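Local structure of DNA polymerase (Bacillus phage phi29, 2PYJ) at residues Gly229-Asn234 against Tyr454-Ser459; Ile285-Cys290 against Glu346-Leu351; Glu291-Glu296 against Leu316-Gly321. The protein replicates the viral DNA by protein-primed, strand-displacing synthesis of high processivity and fidelity, and proofreads it with a 3'-5' exonuclease activity. The protein carries 2 engineered substitutions. All blocks are in the same frame, centred on the assembly; numbering follows the deposited sequence.

Contact 1 of 3, residues Gly229-Asn234 against Tyr454-Ser459. With MG (magnesium ion), chain S; MN (manganese (II) ion), chain R; DGT (2'-deoxyguanosine-5'-triphosphate), chain T; nucleotides of chain A.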
loop_
_atom_site.group_PDB
_atom_site.type_symbol
_atom_site.label_atom_id
_atom_site.label_comp_id
_atom_site.label_asym_id
_atom_site.label_seq_id
_atom_site.Cartn_x
_atom_site.Cartn_y
_atom_site.Cartn_z
ATOM N N GLY G 229 -8.275 -9.122 -2.820
ATOM C CA GLY G 229 -7.559 -10.339 -3.226
ATOM C C GLY G 229 -8.117 -11.634 -2.666
ATOM O O GLY G 229 -8.671 -11.668 -1.549
ATOM N N PHE G 230 -7.955 -12.701 -3.439
ATOM C CA PHE G 230 -8.284 -14.063 -3.006
ATOM C C PHE G 230 -7.094 -14.608 -2.223
ATOM O O PHE G 230 -6.049 -14.937 -2.810
ATOM C CB PHE G 230 -8.593 -14.969 -4.221
ATOM C CG PHE G 230 -8.924 -16.405 -3.843
ATOM C CD1 PHE G 230 -10.130 -16.714 -3.223
ATOM C CD2 PHE G 230 -8.013 -17.433 -4.087
ATOM C CE1 PHE G 230 -10.437 -18.040 -2.862
ATOM C CE2 PHE G 230 -8.308 -18.751 -3.736
ATOM C CZ PHE G 230 -9.523 -19.052 -3.119
ATOM N N THR G 231 -7.257 -14.675 -0.901
ATOM C CA THR G 231 -6.227 -15.136 0.025
ATOM C C THR G 231 -6.826 -16.331 0.769
ATOM O O THR G 231 -7.731 -16.166 1.555
ATOM C CB THR G 231 -5.831 -14.024 1.040
ATOM O OG1 THR G 231 -5.400 -12.850 0.334
ATOM C CG2 THR G 231 -4.722 -14.509 1.965
ATOM N N TRP G 232 -6.312 -17.536 0.507
ATOM C CA TRP G 232 -7.001 -18.763 0.918
ATOM C C TRP G 232 -6.040 -19.903 1.191
ATOM O O TRP G 232 -5.143 -20.166 0.403
ATOM C CB TRP G 232 -8.006 -19.160 -0.173
ATOM C CG TRP G 232 -8.614 -20.518 -0.027
ATOM C CD1 TRP G 232 -9.656 -20.872 0.770
ATOM C CD2 TRP G 232 -8.216 -21.709 -0.726
ATOM N NE1 TRP G 232 -9.924 -22.216 0.630
ATOM C CE2 TRP G 232 -9.057 -22.749 -0.288
ATOM C CE3 TRP G 232 -7.213 -21.995 -1.668
ATOM C CZ2 TRP G 232 -8.938 -24.068 -0.762
ATOM C CZ3 TRP G 232 -7.095 -23.312 -2.142
ATOM C CH2 TRP G 232 -7.953 -24.323 -1.685
ATOM N N LEU G 233 -6.249 -20.574 2.321
ATOM C CA LEU G 233 -5.482 -21.752 2.691
ATOM C C LEU G 233 -6.370 -22.985 2.615
ATOM O O LEU G 233 -7.445 -23.038 3.229
ATOM C CB LEU G 233 -4.916 -21.613 4.114
ATOM C CG LEU G 233 -4.148 -22.804 4.696
ATOM C CD1 LEU G 233 -2.941 -23.180 3.853
ATOM C CD2 LEU G 233 -3.720 -22.504 6.131
ATOM N N ASN G 234 -5.914 -23.972 1.861
ATOM C CA ASN G 234 -6.589 -25.249 1.774
ATOM C C ASN G 234 -6.586 -25.948 3.145
ATOM O O ASN G 234 -5.521 -26.184 3.717
ATOM C CB ASN G 234 -5.898 -26.124 0.719
ATOM C CG ASN G 234 -6.719 -27.332 0.323
ATOM O OD1 ASN G 234 -7.689 -27.682 0.987
ATOM N ND2 ASN G 234 -6.321 -27.988 -0.781
ATOM N N TYR G 454 -2.180 -23.076 -1.097
ATOM C CA TYR G 454 -2.430 -21.716 -0.669
ATOM C C TYR G 454 -2.381 -20.710 -1.834
ATOM O O TYR G 454 -1.626 -20.884 -2.791
ATOM C CB TYR G 454 -1.399 -21.358 0.412
ATOM C CG TYR G 454 -1.497 -19.967 0.989
ATOM C CD1 TYR G 454 -2.423 -19.664 1.981
ATOM C CD2 TYR G 454 -0.638 -18.953 0.560
ATOM C CE1 TYR G 454 -2.498 -18.375 2.531
ATOM C CE2 TYR G 454 -0.706 -17.668 1.092
ATOM C CZ TYR G 454 -1.630 -17.384 2.072
ATOM O OH TYR G 454 -1.689 -16.113 2.585
ATOM N N CYS G 455 -3.217 -19.677 -1.735
ATOM C CA CYS G 455 -3.201 -18.523 -2.644
ATOM C C CYS G 455 -3.188 -17.216 -1.842
ATOM O O CYS G 455 -3.882 -17.097 -0.831
ATOM C CB CYS G 455 -4.456 -18.506 -3.517
ATOM S SG CYS G 455 -4.646 -19.893 -4.638
ATOM N N ASP G 456 -2.412 -16.236 -2.294
ATOM C CA ASP G 456 -2.633 -14.855 -1.848
ATOM C C ASP G 456 -2.630 -13.908 -3.035
ATOM O O ASP G 456 -1.581 -13.454 -3.481
ATOM C CB ASP G 456 -1.619 -14.401 -0.786
ATOM C CG ASP G 456 -2.033 -13.074 -0.114
ATOM O OD1 ASP G 456 -2.954 -12.385 -0.646
ATOM O OD2 ASP G 456 -1.451 -12.729 0.935
ATOM N N THR G 457 -3.831 -13.633 -3.533
ATOM C CA THR G 457 -4.092 -12.604 -4.542
ATOM C C THR G 457 -3.702 -13.027 -5.960
ATOM O O THR G 457 -4.535 -13.003 -6.865
ATOM C CB THR G 457 -3.448 -11.233 -4.165
ATOM O OG1 THR G 457 -3.882 -10.852 -2.846
ATOM C CG2 THR G 457 -3.840 -10.150 -5.160
ATOM N N ASP G 458 -2.438 -13.399 -6.144
ATOM C CA ASP G 458 -1.896 -13.695 -7.473
ATOM C C ASP G 458 -0.829 -14.785 -7.422
ATOM O O ASP G 458 0.039 -14.847 -8.280
ATOM C CB ASP G 458 -1.325 -12.403 -8.127
ATOM C CG ASP G 458 0.020 -11.988 -7.557
ATOM O OD1 ASP G 458 0.877 -11.395 -8.305
ATOM O OD2 ASP G 458 0.240 -12.254 -6.364
ATOM N N SER G 459 -0.897 -15.640 -6.402
ATOM C CA SER G 459 0.075 -16.705 -6.249
ATOM C C SER G 459 -0.629 -18.038 -6.083
ATOM O O SER G 459 -1.764 -18.098 -5.598
ATOM C CB SER G 459 0.988 -16.440 -5.044
ATOM O OG SER G 459 0.263 -16.517 -3.834
HETATM MG MG MG S . 2.122 -11.801 -5.388
HETATM MN MN MN R . 2.700 -10.765 -8.571
HETATM P PG DGT T . 5.227 -8.691 -9.284
HETATM O O1G DGT T . 6.146 -7.959 -8.338
HETATM O O2G DGT T . 5.849 -8.853 -10.643
HETATM O O3G DGT T . 4.464 -9.943 -8.775
HETATM O O3B DGT T . 4.060 -7.582 -9.494
HETATM P PB DGT T . 2.564 -7.643 -8.870
HETATM O O1B DGT T . 1.880 -6.367 -9.292
HETATM O O2B DGT T . 1.962 -9.037 -9.076
HETATM O O3A DGT T . 2.816 -7.457 -7.276
HETATM P PA DGT T . 2.400 -8.540 -6.157
HETATM O O1A DGT T . 3.186 -8.109 -4.907
HETATM O O2A DGT T . 2.471 -9.998 -6.708
HETATM O "O5'" DGT T . 0.906 -8.099 -5.830
HETATM C "C5'" DGT T . -0.202 -8.658 -6.503
HETATM C "C4'" DGT T . -1.256 -7.600 -6.703
HETATM O "O4'" DGT T . -1.726 -7.049 -5.443
HETATM C "C3'" DGT T . -0.819 -6.402 -7.541
HETATM O "O3'" DGT T . -0.821 -6.634 -8.962
HETATM C "C2'" DGT T . -1.874 -5.403 -7.147
HETATM C "C1'" DGT T . -2.059 -5.687 -5.651
HETATM N N9 DGT T . -1.077 -4.812 -4.992
HETATM C C8 DGT T . 0.168 -5.124 -4.542
HETATM N N7 DGT T . 0.764 -4.007 -4.044
HETATM C C5 DGT T . -0.102 -2.991 -4.185
HETATM C C6 DGT T . -0.118 -1.552 -3.872
HETATM O O6 DGT T . 0.852 -0.985 -3.334
HETATM N N1 DGT T . -1.201 -0.846 -4.196
HETATM C C2 DGT T . -2.281 -1.392 -4.786
HETATM N N2 DGT T . -3.326 -0.590 -5.059
HETATM N N3 DGT T . -2.341 -2.725 -5.103
HETATM C C4 DGT T . -1.291 -3.530 -4.824
ATOM N N1 DOC A 10 -0.130 -7.409 -1.085
ATOM C C2 DOC A 10 -1.000 -6.308 -1.233
ATOM N N3 DOC A 10 -0.544 -5.054 -0.990
ATOM C C4 DOC A 10 0.731 -4.833 -0.610
ATOM C C5 DOC A 10 1.615 -5.901 -0.463
ATOM C C6 DOC A 10 1.153 -7.200 -0.707
ATOM O O2 DOC A 10 -2.189 -6.500 -1.578
ATOM N N4 DOC A 10 1.136 -3.572 -0.378
ATOM C "C1'" DOC A 10 -0.668 -8.751 -1.356
ATOM C "C2'" DOC A 10 -0.700 -8.979 -2.866
ATOM C "C3'" DOC A 10 0.339 -10.038 -3.130
ATOM C "C4'" DOC A 10 0.492 -10.736 -1.800
ATOM O "O4'" DOC A 10 0.161 -9.757 -0.786
ATOM C "C5'" DOC A 10 1.912 -11.255 -1.600
ATOM O "O5'" DOC A 10 1.778 -12.503 -0.947
ATOM P P DOC A 10 2.626 -12.880 0.377
ATOM O OP1 DOC A 10 2.443 -14.362 0.541
ATOM O OP2 DOC A 10 4.023 -12.352 0.183
HETATM O O HOH W 1 -7.134 -12.314 -6.167
HETATM O O HOH W 2 1.412 -13.247 -3.886
#
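The YCDTD motif of the polymerization site, Tyr454 to Asp458, pairs here with Gly229-Asn234: Thr231 faces Asp456, Trp232 Cys455 and Leu233 Tyr454, and the short strand axes run antiparallel at 167°. Trp232 and Cys455 form the hydrogen-bonded pair, with Trp232 N to Cys455 O at 2.8 Å and Cys455 N to Trp232 O at 2.9 Å. Beyond the strand end, Thr457 N donates to Phe230 O over 2.7 Å, almost straight at the hydrogen (171°) but from above the carbonyl plane.

On the face shared by Thr231, Leu233 and Tyr454, Asp456 is held by two hydroxyls. Thr231 OG1 donates to Asp456 OD1 at 2.7 Å and Thr457 OG1 donates to the same oxygen at 2.8 Å, from opposite faces of the carboxylate; the other oxygen has a salt bridge to Lys498. This double grip probably fixes the rotation of the carboxylate beside the primer-terminal nucleotide of chain A. Leu233 CB meets Tyr454 CD1 at the edge of the ring, and the tyrosine OH is hydrogen-bonded to the backbone N of Lys498. On the other face, Cys455 SG lies in the plane of the Phe230 ring, a sulfur-aromatic contact at the edge.

In the turn that follows the strand, Asp458 splits its carboxylate between two metals: OD1 binds manganese at 1.9 Å and OD2 binds magnesium at 2.2 Å. Val250 also binds the manganese, and the triphosphate oxygen O2A bridges both ions. This is the two-metal centre of a family B polymerase palm, in which Asp458 at the tip of a hairpin and Asp249 from the neighbouring strand hold the manganese.

Contact 2 of 3, residues Ile285-Cys290 against Glu346-Leu351; sequences IQHIRC and EYISGL. With EDO (1,2-ethanediol), chain V.
The His287 ring and the Arg289 guanidinium each present a face to the same methyl, Ile348 CD1, which makes a CH-pi contact 3.5 Å from the imidazole centroid and 12° off its normal, and lies 3.4 Å from Arg289 CZ; Trp327 stacks on the other imidazole face. The imidazole edge is met in plane by a water that bridges His287 ND1 to Ser349 OG, while NE2 bonds to Asp325. At its edge, the guanidinium forms a side-on, two-nitrogen salt bridge with Glu346: NE to OE1 and NH2 to OE2, both 3.1 Å. The two planes nevertheless stand 62° apart, both nitrogens approaching from above the carboxylate. The Arg289 chain turns at chi3 (-77°) into this position, alongside the extended Glu346.

On the opposite face of the sheet, the Tyr347 ring takes Gln286 at its edge, CD2 lying 3.7 Å from Gln286 CD, with amide and ring nearly perpendicular. Ile288 CG2 packs against the same CD2. Gln286 NE2 donates to His287 O at 3.2 Å; Ile348 N reaches that oxygen at 2.9 Å, and NE2 also bonds to Gly273 O.

Strands 283-294 and 340-356 pair antiparallel, but Ile348 and Ser349 together face His287, whose N bonds Ser349 O, consistent with a beta bulge that turns Ile348 toward the partner strand. With NH1 also paired to Asp325, Arg289 lies between two acids that probably compensate its charge; His287, bonded to the same aspartate, could likewise be polarised.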
loop_
_atom_site.group_PDB
_atom_site.type_symbol
_atom_site.label_atom_id
_atom_site.label_comp_id
_atom_site.label_asym_id
_atom_site.label_seq_id
_atom_site.Cartn_x
_atom_site.Cartn_y
_atom_site.Cartn_z
ATOM N N ILE G 285 -23.080 -5.339 -12.573
ATOM C CA ILE G 285 -23.114 -5.654 -11.148
ATOM C C ILE G 285 -24.547 -6.002 -10.794
ATOM O O ILE G 285 -25.481 -5.230 -11.093
ATOM C CB ILE G 285 -22.677 -4.458 -10.295
ATOM C CG1 ILE G 285 -21.190 -4.149 -10.538
ATOM C CG2 ILE G 285 -22.971 -4.720 -8.831
ATOM C CD1 ILE G 285 -20.758 -2.763 -10.069
ATOM N N GLN G 286 -24.727 -7.163 -10.168
ATOM C CA GLN G 286 -26.044 -7.646 -9.794
ATOM C C GLN G 286 -26.205 -7.737 -8.283
ATOM O O GLN G 286 -25.373 -8.341 -7.601
ATOM C CB GLN G 286 -26.289 -9.028 -10.391
ATOM C CG GLN G 286 -27.629 -9.648 -9.975
ATOM C CD GLN G 286 -28.797 -9.119 -10.784
ATOM O OE1 GLN G 286 -28.793 -9.206 -12.005
ATOM N NE2 GLN G 286 -29.818 -8.593 -10.098
ATOM N N HIS G 287 -27.292 -7.152 -7.779
ATOM C CA HIS G 287 -27.701 -7.322 -6.386
ATOM C C HIS G 287 -28.590 -8.559 -6.292
ATOM O O HIS G 287 -29.632 -8.636 -6.944
ATOM C CB HIS G 287 -28.444 -6.080 -5.868
ATOM C CG HIS G 287 -28.786 -6.141 -4.404
ATOM N ND1 HIS G 287 -29.825 -5.424 -3.851
ATOM C CD2 HIS G 287 -28.241 -6.852 -3.390
ATOM C CE1 HIS G 287 -29.898 -5.684 -2.559
ATOM N NE2 HIS G 287 -28.947 -6.547 -2.255
ATOM N N ILE G 288 -28.144 -9.536 -5.513
ATOM C CA ILE G 288 -28.921 -10.753 -5.245
ATOM C C ILE G 288 -29.038 -11.039 -3.756
ATOM O O ILE G 288 -28.223 -10.574 -2.951
ATOM C CB ILE G 288 -28.305 -12.016 -5.931
ATOM C CG1 ILE G 288 -26.958 -12.399 -5.283
ATOM C CG2 ILE G 288 -28.164 -11.795 -7.456
ATOM C CD1 ILE G 288 -26.434 -13.747 -5.715
ATOM N N ARG G 289 -30.083 -11.788 -3.406
ATOM C CA ARG G 289 -30.159 -12.514 -2.149
ATOM C C ARG G 289 -30.302 -13.992 -2.506
ATOM O O ARG G 289 -31.097 -14.342 -3.379
ATOM C CB ARG G 289 -31.338 -12.039 -1.304
ATOM C CG ARG G 289 -31.063 -10.744 -0.524
ATOM C CD ARG G 289 -32.245 -10.354 0.370
ATOM N NE ARG G 289 -33.336 -9.744 -0.395
ATOM C CZ ARG G 289 -33.458 -8.437 -0.651
ATOM N NH1 ARG G 289 -32.560 -7.561 -0.201
ATOM N NH2 ARG G 289 -34.493 -7.999 -1.364
ATOM N N CYS G 290 -29.506 -14.848 -1.860
ATOM C CA CYS G 290 -29.540 -16.285 -2.133
ATOM C C CYS G 290 -29.054 -17.120 -0.956
ATOM O O CYS G 290 -28.593 -16.593 0.069
ATOM C CB CYS G 290 -28.683 -16.615 -3.375
ATOM S SG CYS G 290 -26.876 -16.455 -3.104
ATOM N N GLU G 346 -32.771 -14.588 -5.530
ATOM C CA GLU G 346 -33.597 -13.430 -5.747
ATOM C C GLU G 346 -32.739 -12.391 -6.452
ATOM O O GLU G 346 -31.821 -11.836 -5.850
ATOM C CB GLU G 346 -34.096 -12.896 -4.404
ATOM C CG GLU G 346 -35.121 -11.788 -4.521
ATOM C CD GLU G 346 -35.398 -11.108 -3.206
ATOM O OE1 GLU G 346 -35.014 -11.656 -2.148
ATOM O OE2 GLU G 346 -36.009 -10.025 -3.229
ATOM N N TYR G 347 -33.017 -12.166 -7.739
ATOM C CA TYR G 347 -32.362 -11.103 -8.511
ATOM C C TYR G 347 -33.120 -9.824 -8.273
ATOM O O TYR G 347 -34.279 -9.696 -8.665
ATOM C CB TYR G 347 -32.342 -11.433 -10.004
ATOM C CG TYR G 347 -31.506 -12.637 -10.327
ATOM C CD1 TYR G 347 -32.079 -13.907 -10.394
ATOM C CD2 TYR G 347 -30.139 -12.520 -10.535
ATOM C CE1 TYR G 347 -31.313 -15.021 -10.676
ATOM C CE2 TYR G 347 -29.361 -13.628 -10.818
ATOM C CZ TYR G 347 -29.953 -14.877 -10.890
ATOM O OH TYR G 347 -29.189 -15.987 -11.181
ATOM N N ILE G 348 -32.459 -8.872 -7.636
ATOM C CA ILE G 348 -33.122 -7.677 -7.132
ATOM C C ILE G 348 -33.019 -6.521 -8.133
ATOM O O ILE G 348 -34.028 -5.981 -8.576
ATOM C CB ILE G 348 -32.534 -7.268 -5.768
ATOM C CG1 ILE G 348 -32.685 -8.428 -4.771
ATOM C CG2 ILE G 348 -33.211 -5.972 -5.254
ATOM C CD1 ILE G 348 -31.786 -8.341 -3.574
ATOM N N SER G 349 -31.791 -6.155 -8.473
ATOM C CA SER G 349 -31.525 -5.044 -9.389
ATOM C C SER G 349 -30.053 -5.002 -9.642
ATOM O O SER G 349 -29.304 -5.814 -9.103
ATOM C CB SER G 349 -31.960 -3.703 -8.787
ATOM O OG SER G 349 -31.054 -3.287 -7.768
ATOM N N GLY G 350 -29.623 -4.047 -10.458
ATOM C CA GLY G 350 -28.212 -3.842 -10.665
ATOM C C GLY G 350 -27.864 -2.698 -11.580
ATOM O O GLY G 350 -28.694 -1.824 -11.856
ATOM N N LEU G 351 -26.622 -2.732 -12.047
ATOM C CA LEU G 351 -26.059 -1.723 -12.939
ATOM C C LEU G 351 -25.333 -2.428 -14.059
ATOM O O LEU G 351 -24.574 -3.366 -13.806
ATOM C CB LEU G 351 -25.058 -0.837 -12.185
ATOM C CG LEU G 351 -25.592 -0.016 -11.017
ATOM C CD1 LEU G 351 -24.436 0.545 -10.172
ATOM C CD2 LEU G 351 -26.501 1.098 -11.519
HETATM C C1 EDO V . -27.471 -13.428 -14.286
HETATM O O1 EDO V . -27.216 -14.582 -13.473
HETATM C C2 EDO V . -26.600 -12.261 -13.849
HETATM O O2 EDO V . -27.330 -11.303 -13.061
HETATM O O HOH W 3 -31.160 -3.342 -5.057
#

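Contact 3 of 3, residues Glu291-Glu296 against Leu316-Gly321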
loop_
_atom_site.group_PDB
_atom_site.type_symbol
_atom_site.label_atom_id
_atom_site.label_comp_id
_atom_site.label_asym_id
_atom_site.label_seq_id
_atom_site.Cartn_x
_atom_site.Cartn_y
_atom_site.Cartn_z
ATOM N N GLU G 291 -29.193 -18.431 -1.106
ATOM C CA GLU G 291 -28.501 -19.409 -0.265
ATOM C C GLU G 291 -27.597 -20.210 -1.182
ATOM O O GLU G 291 -27.821 -20.229 -2.388
ATOM C CB GLU G 291 -29.501 -20.294 0.456
ATOM C CG GLU G 291 -30.521 -19.483 1.238
ATOM C CD GLU G 291 -31.439 -20.325 2.058
ATOM O OE1 GLU G 291 -32.637 -20.357 1.739
ATOM O OE2 GLU G 291 -30.972 -20.953 3.020
ATOM N N PHE G 292 -26.564 -20.842 -0.635
ATOM C CA PHE G 292 -25.605 -21.577 -1.469
ATOM C C PHE G 292 -24.953 -22.747 -0.754
ATOM O O PHE G 292 -24.893 -22.779 0.462
ATOM C CB PHE G 292 -24.521 -20.636 -2.041
ATOM C CG PHE G 292 -23.776 -19.847 -0.981
ATOM C CD1 PHE G 292 -22.696 -20.415 -0.297
ATOM C CD2 PHE G 292 -24.155 -18.532 -0.674
ATOM C CE1 PHE G 292 -22.013 -19.690 0.680
ATOM C CE2 PHE G 292 -23.482 -17.813 0.293
ATOM C CZ PHE G 292 -22.411 -18.392 0.974
ATOM N N GLU G 293 -24.482 -23.712 -1.547
ATOM C CA GLU G 293 -23.696 -24.844 -1.068
ATOM C C GLU G 293 -22.554 -25.079 -2.040
ATOM O O GLU G 293 -22.778 -25.138 -3.248
ATOM C CB GLU G 293 -24.553 -26.117 -0.985
ATOM C CG GLU G 293 -25.587 -26.117 0.131
ATOM C CD GLU G 293 -24.978 -26.124 1.525
ATOM O OE1 GLU G 293 -23.843 -26.626 1.697
ATOM O OE2 GLU G 293 -25.649 -25.640 2.454
ATOM N N LEU G 294 -21.337 -25.219 -1.512
ATOM C CA LEU G 294 -20.145 -25.514 -2.325
ATOM C C LEU G 294 -20.279 -26.846 -3.054
ATOM O O LEU G 294 -20.683 -27.841 -2.449
ATOM C CB LEU G 294 -18.900 -25.572 -1.434
ATOM C CG LEU G 294 -17.534 -25.665 -2.112
ATOM C CD1 LEU G 294 -17.239 -24.425 -2.954
ATOM C CD2 LEU G 294 -16.449 -25.863 -1.060
ATOM N N LYS G 295 -19.927 -26.864 -4.345
ATOM C CA LYS G 295 -19.917 -28.109 -5.120
ATOM C C LYS G 295 -18.714 -28.939 -4.715
ATOM O O LYS G 295 -17.634 -28.396 -4.488
ATOM C CB LYS G 295 -19.863 -27.830 -6.629
ATOM C CG LYS G 295 -21.092 -27.134 -7.167
ATOM C CD LYS G 295 -20.985 -26.846 -8.661
ATOM C CE LYS G 295 -22.306 -26.332 -9.210
ATOM N NZ LYS G 295 -22.186 -25.800 -10.573
ATOM N N GLU G 296 -18.903 -30.257 -4.633
ATOM C CA GLU G 296 -17.810 -31.174 -4.292
ATOM C C GLU G 296 -16.657 -30.985 -5.283
ATOM O O GLU G 296 -16.871 -30.887 -6.499
ATOM C CB GLU G 296 -18.315 -32.636 -4.262
ATOM C CG GLU G 296 -17.255 -33.731 -4.574
ATOM C CD GLU G 296 -16.416 -34.161 -3.363
ATOM O OE1 GLU G 296 -15.567 -35.073 -3.526
ATOM O OE2 GLU G 296 -16.603 -33.603 -2.256
ATOM N N LEU G 316 -16.588 -19.505 2.465
ATOM C CA LEU G 316 -17.754 -20.243 2.940
ATOM C C LEU G 316 -18.109 -21.470 2.085
ATOM O O LEU G 316 -18.163 -21.397 0.863
ATOM C CB LEU G 316 -18.953 -19.302 3.020
ATOM C CG LEU G 316 -18.836 -18.086 3.942
ATOM C CD1 LEU G 316 -20.028 -17.165 3.745
ATOM C CD2 LEU G 316 -18.695 -18.521 5.429
ATOM N N LYS G 317 -18.357 -22.587 2.760
ATOM C CA LYS G 317 -18.865 -23.817 2.132
ATOM C C LYS G 317 -20.378 -23.747 1.916
ATOM O O LYS G 317 -20.934 -24.406 1.031
ATOM C CB LYS G 317 -18.549 -25.022 3.024
ATOM C CG LYS G 317 -17.088 -25.382 3.084
ATOM C CD LYS G 317 -16.866 -26.679 3.857
ATOM C CE LYS G 317 -15.376 -27.011 3.972
ATOM N NZ LYS G 317 -14.612 -25.914 4.649
ATOM N N SER G 318 -21.037 -22.959 2.754
ATOM C CA SER G 318 -22.485 -22.914 2.819
ATOM C C SER G 318 -22.908 -21.571 3.371
ATOM O O SER G 318 -22.173 -20.957 4.159
ATOM C CB SER G 318 -22.991 -24.026 3.748
ATOM O OG SER G 318 -24.390 -23.910 4.013
ATOM N N SER G 319 -24.096 -21.121 2.980
ATOM C CA SER G 319 -24.715 -19.945 3.603
ATOM C C SER G 319 -25.232 -20.266 5.038
ATOM O O SER G 319 -25.602 -19.368 5.786
ATOM C CB SER G 319 -25.834 -19.394 2.708
ATOM O OG SER G 319 -26.629 -20.438 2.176
ATOM N N GLY G 320 -25.245 -21.559 5.388
ATOM C CA GLY G 320 -25.616 -22.057 6.719
ATOM C C GLY G 320 -26.970 -21.636 7.285
ATOM O O GLY G 320 -27.083 -21.365 8.482
ATOM N N GLY G 321 -27.995 -21.584 6.436
ATOM C CA GLY G 321 -29.340 -21.234 6.881
ATOM C C GLY G 321 -29.653 -19.739 6.994
ATOM O O GLY G 321 -30.776 -19.363 7.355
HETATM O O HOH W 4 -28.510 -20.963 3.841
#
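Two first torsions bring Phe292 and Ser319 together: chi1 of 55° sets Phe292 CG between the backbone N and the carbonyl carbon, which brings the ring over to Ser319, and chi1 of 43° turns Ser319 OG back toward the strand. There OG accepts from Phe292 N at 2.8 Å, taking the place a backbone carbonyl would fill in a regular sheet. Ser319 N answers by donating to Phe292 O at 3.1 Å. The ring lies under this exchange, with Ser319 N above one face toward the rim and Ser319 CB 3.9 Å from the centroid, 17° off the normal, a CH-pi contact. Leu316 meets the ring edge through CB, near its plane, and CD1 packs against CZ.

Farther along, Leu294 N donates to Lys317 O at 2.7 Å, while Leu294 CB rests against that oxygen. Glu293 starts away from Ser318, but a bend at chi2 swings its carboxylate back, where Ser318 OG donates to OE2 at 2.6 Å from above the carboxylate plane. Ser318 OG also accepts from Gly320 N at 2.9 Å, so one hydroxyl both donates and accepts. At the other end a water ties the turn to the strand: it donates to Glu291 OE2 and accepts from Ser319 OG and Gly321 N.

The ring of Tyr340 also meets Phe292, nearly at right angles, and strand 340-356 pairs with the segment through Glu291 and Glu293. The loop before strand 324-329 lies along the end of strand 283-294 by a single backbone bridge, Glu293 with Ser318, and makes an ST turn at Ser318-Gly320.

Overall arrangement
Contacts 2 and 3 are consecutive on strand 283-294: residues 285-290 pair with strand 340-356, and the following 291-296 receives the loop segment 316-321, their centres about 18 Å apart. Both therefore belong to one antiparallel sheet, contact 1 to another, which carries the polymerization site. Contact 1 brings together segments whose nearest ends are 220 positions apart, and both other contacts fall within that span. Contact 3 comes nearer to it, with centres about 20 Å and nearest atoms about 7 Å apart; for contact 2 the values are about 27 and about 16 Å. Contact 1 alone binds the metals and nucleotide; the nearest atoms of contacts 3 and 2 stay about 10 and 14 Å from the nucleic acid.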